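Long-range contact in enterochelin esterase (Salmonella enterica subsp. enterica serovar Typhimurium, PDB 3MGA), which probably hydrolyses the ester bonds of ferric enterobactin, the iron-loaded siderophore, so that the bacterium can use the iron: residues G287-G292 and S313-W318. Numbering follows the deposited sequence.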
loop_
_atom_site.group_PDB
_atom_site.type_symbol
_atom_site.label_atom_id
_atom_site.label_comp_id
_atom_site.label_asym_id
_atom_site.label_seq_id
_atom_site.Cartn_x
_atom_site.Cartn_y
_atom_site.Cartn_z
ATOM N N GLY A 287 -2.147 -2.531 -8.919
ATOM C CA GLY A 287 -1.006 -2.956 -8.110
ATOM C C GLY A 287 -0.335 -1.811 -7.374
ATOM O O GLY A 287 -0.557 -0.640 -7.691
ATOM N N GLN A 288 0.493 -2.154 -6.383
ATOM C CA GLN A 288 1.195 -1.166 -5.586
ATOM C C GLN A 288 2.696 -1.404 -5.623
ATOM O O GLN A 288 3.148 -2.547 -5.632
ATOM C CB GLN A 288 0.730 -1.222 -4.130
ATOM C CG GLN A 288 -0.773 -1.248 -3.948
ATOM C CD GLN A 288 -1.380 -2.600 -4.243
ATOM O OE1 GLN A 288 -0.803 -3.631 -3.910
ATOM N NE2 GLN A 288 -2.569 -2.602 -4.832
ATOM N N SER A 289 3.461 -0.314 -5.624
ATOM C CA SER A 289 4.923 -0.375 -5.619
ATOM C C SER A 289 5.353 -1.094 -6.910
ATOM O O SER A 289 4.976 -0.626 -7.991
ATOM C CB SER A 289 5.400 -1.043 -4.329
ATOM O OG SER A 289 6.775 -0.815 -4.113
ATOM N N PHE A 290 6.102 -2.203 -6.855
ATOM C CA PHE A 290 6.443 -2.884 -8.122
ATOM C C PHE A 290 5.172 -3.323 -8.841
ATOM O O PHE A 290 5.184 -3.519 -10.057
ATOM C CB PHE A 290 7.366 -4.104 -7.980
ATOM C CG PHE A 290 8.817 -3.779 -7.768
ATOM C CD1 PHE A 290 9.439 -2.774 -8.489
ATOM C CD2 PHE A 290 9.602 -4.596 -6.958
ATOM C CE1 PHE A 290 10.800 -2.517 -8.327
ATOM C CE2 PHE A 290 10.954 -4.349 -6.795
ATOM C CZ PHE A 290 11.554 -3.305 -7.478
ATOM N N GLY A 291 4.091 -3.504 -8.082
ATOM C CA GLY A 291 2.803 -3.889 -8.652
ATOM C C GLY A 291 2.230 -2.786 -9.524
ATOM O O GLY A 291 1.532 -3.058 -10.507
ATOM N N GLY A 292 2.518 -1.537 -9.155
ATOM C CA GLY A 292 2.029 -0.372 -9.902
ATOM C C GLY A 292 2.785 -0.232 -11.206
ATOM O O GLY A 292 2.204 0.073 -12.255
ATOM N N SER A 313 1.613 4.217 -5.677
ATOM C CA SER A 313 3.030 4.298 -5.287
ATOM C C SER A 313 3.924 3.533 -6.266
ATOM O O SER A 313 4.858 2.837 -5.866
ATOM C CB SER A 313 3.234 3.783 -3.863
ATOM O OG SER A 313 2.561 4.595 -2.931
ATOM N N GLY A 314 3.629 3.674 -7.552
ATOM C CA GLY A 314 4.382 2.984 -8.597
ATOM C C GLY A 314 5.880 3.190 -8.516
ATOM O O GLY A 314 6.360 4.315 -8.365
ATOM N N SER A 315 6.623 2.089 -8.609
ATOM C CA SER A 315 8.079 2.132 -8.547
ATOM C C SER A 315 8.649 2.517 -9.910
ATOM O O SER A 315 9.356 1.736 -10.541
ATOM C CB SER A 315 8.620 0.778 -8.104
ATOM O OG SER A 315 8.120 0.442 -6.821
ATOM N N PHE A 316 8.343 3.737 -10.349
ATOM C CA PHE A 316 8.802 4.238 -11.643
ATOM C C PHE A 316 10.222 4.785 -11.589
ATOM O O PHE A 316 10.697 5.404 -12.540
ATOM C CB PHE A 316 7.812 5.251 -12.213
ATOM C CG PHE A 316 6.453 4.683 -12.394
ATOM C CD1 PHE A 316 6.217 3.752 -13.400
ATOM C CD2 PHE A 316 5.409 5.038 -11.544
ATOM C CE1 PHE A 316 4.966 3.198 -13.566
ATOM C CE2 PHE A 316 4.154 4.481 -11.701
ATOM C CZ PHE A 316 3.930 3.563 -12.711
ATOM N N TRP A 317 10.881 4.558 -10.456
ATOM C CA TRP A 317 12.284 4.907 -10.270
ATOM C C TRP A 317 13.122 3.689 -10.671
ATOM O O TRP A 317 14.332 3.793 -10.834
ATOM C CB TRP A 317 12.575 5.314 -8.818
ATOM C CG TRP A 317 11.985 4.387 -7.781
ATOM C CD1 TRP A 317 10.867 4.614 -7.033
ATOM C CD2 TRP A 317 12.453 3.084 -7.414
ATOM N NE1 TRP A 317 10.623 3.548 -6.208
ATOM C CE2 TRP A 317 11.577 2.591 -6.425
ATOM C CE3 TRP A 317 13.531 2.284 -7.819
ATOM C CZ2 TRP A 317 11.748 1.342 -5.830
ATOM C CZ3 TRP A 317 13.698 1.039 -7.224
ATOM C CH2 TRP A 317 12.813 0.584 -6.240
ATOM N N TRP A 318 12.466 2.535 -10.825
ATOM C CA TRP A 318 13.131 1.287 -11.216
ATOM C C TRP A 318 13.834 1.513 -12.550
ATOM O O TRP A 318 13.339 2.282 -13.378
ATOM C CB TRP A 318 12.095 0.158 -11.335
ATOM C CG TRP A 318 12.662 -1.218 -11.665
ATOM C CD1 TRP A 318 13.228 -2.100 -10.788
ATOM C CD2 TRP A 318 12.677 -1.865 -12.947
ATOM N NE1 TRP A 318 13.616 -3.243 -11.448
ATOM C CE2 TRP A 318 13.289 -3.126 -12.772
ATOM C CE3 TRP A 318 12.245 -1.498 -14.228
ATOM C CZ2 TRP A 318 13.474 -4.023 -13.825
ATOM C CZ3 TRP A 318 12.432 -2.390 -15.275
ATOM C CH2 TRP A 318 13.039 -3.639 -15.065
#
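With chi1 at -165°, S289 points OG opposite its own N, and S315 (chi1 -60°) keeps OG next to its N. These rotations leave S289 OG 3.3 Å from S315 OG. A hydrogen bond here remains uncertain, since the S289 hydroxyl proton has another acceptor close by. The backbone link is clearer: S315 N donates to S289 O at 3.2 Å, from above the carbonyl plane. G292 N reaches the same oxygen from the opposite face, so two N-H groups grip it. S289 CA also makes a CH...O contact of 3.2 Å with S313 O. Beyond the serines, F290 lies against the S315-W318 turn. Its CD1 rests on S315 CB, and its CE1 comes within 3.5 Å of W318 CD1, the two side chains crossing near a right angle. W317 completes the aromatic cluster. S289 sits in a GxSxG sequence between strand 284-288 and helix 290-301, with positive phi (62°), as in the nucleophile elbow of alpha/beta-hydrolases. H383 touches its side chain. One oxygen of a glycerol, probably from the crystallisation liquor, bonds S289 OG and F290 N. This is consistent with an active-site pocket where F290 N may serve an oxyanion hole, as in relatives.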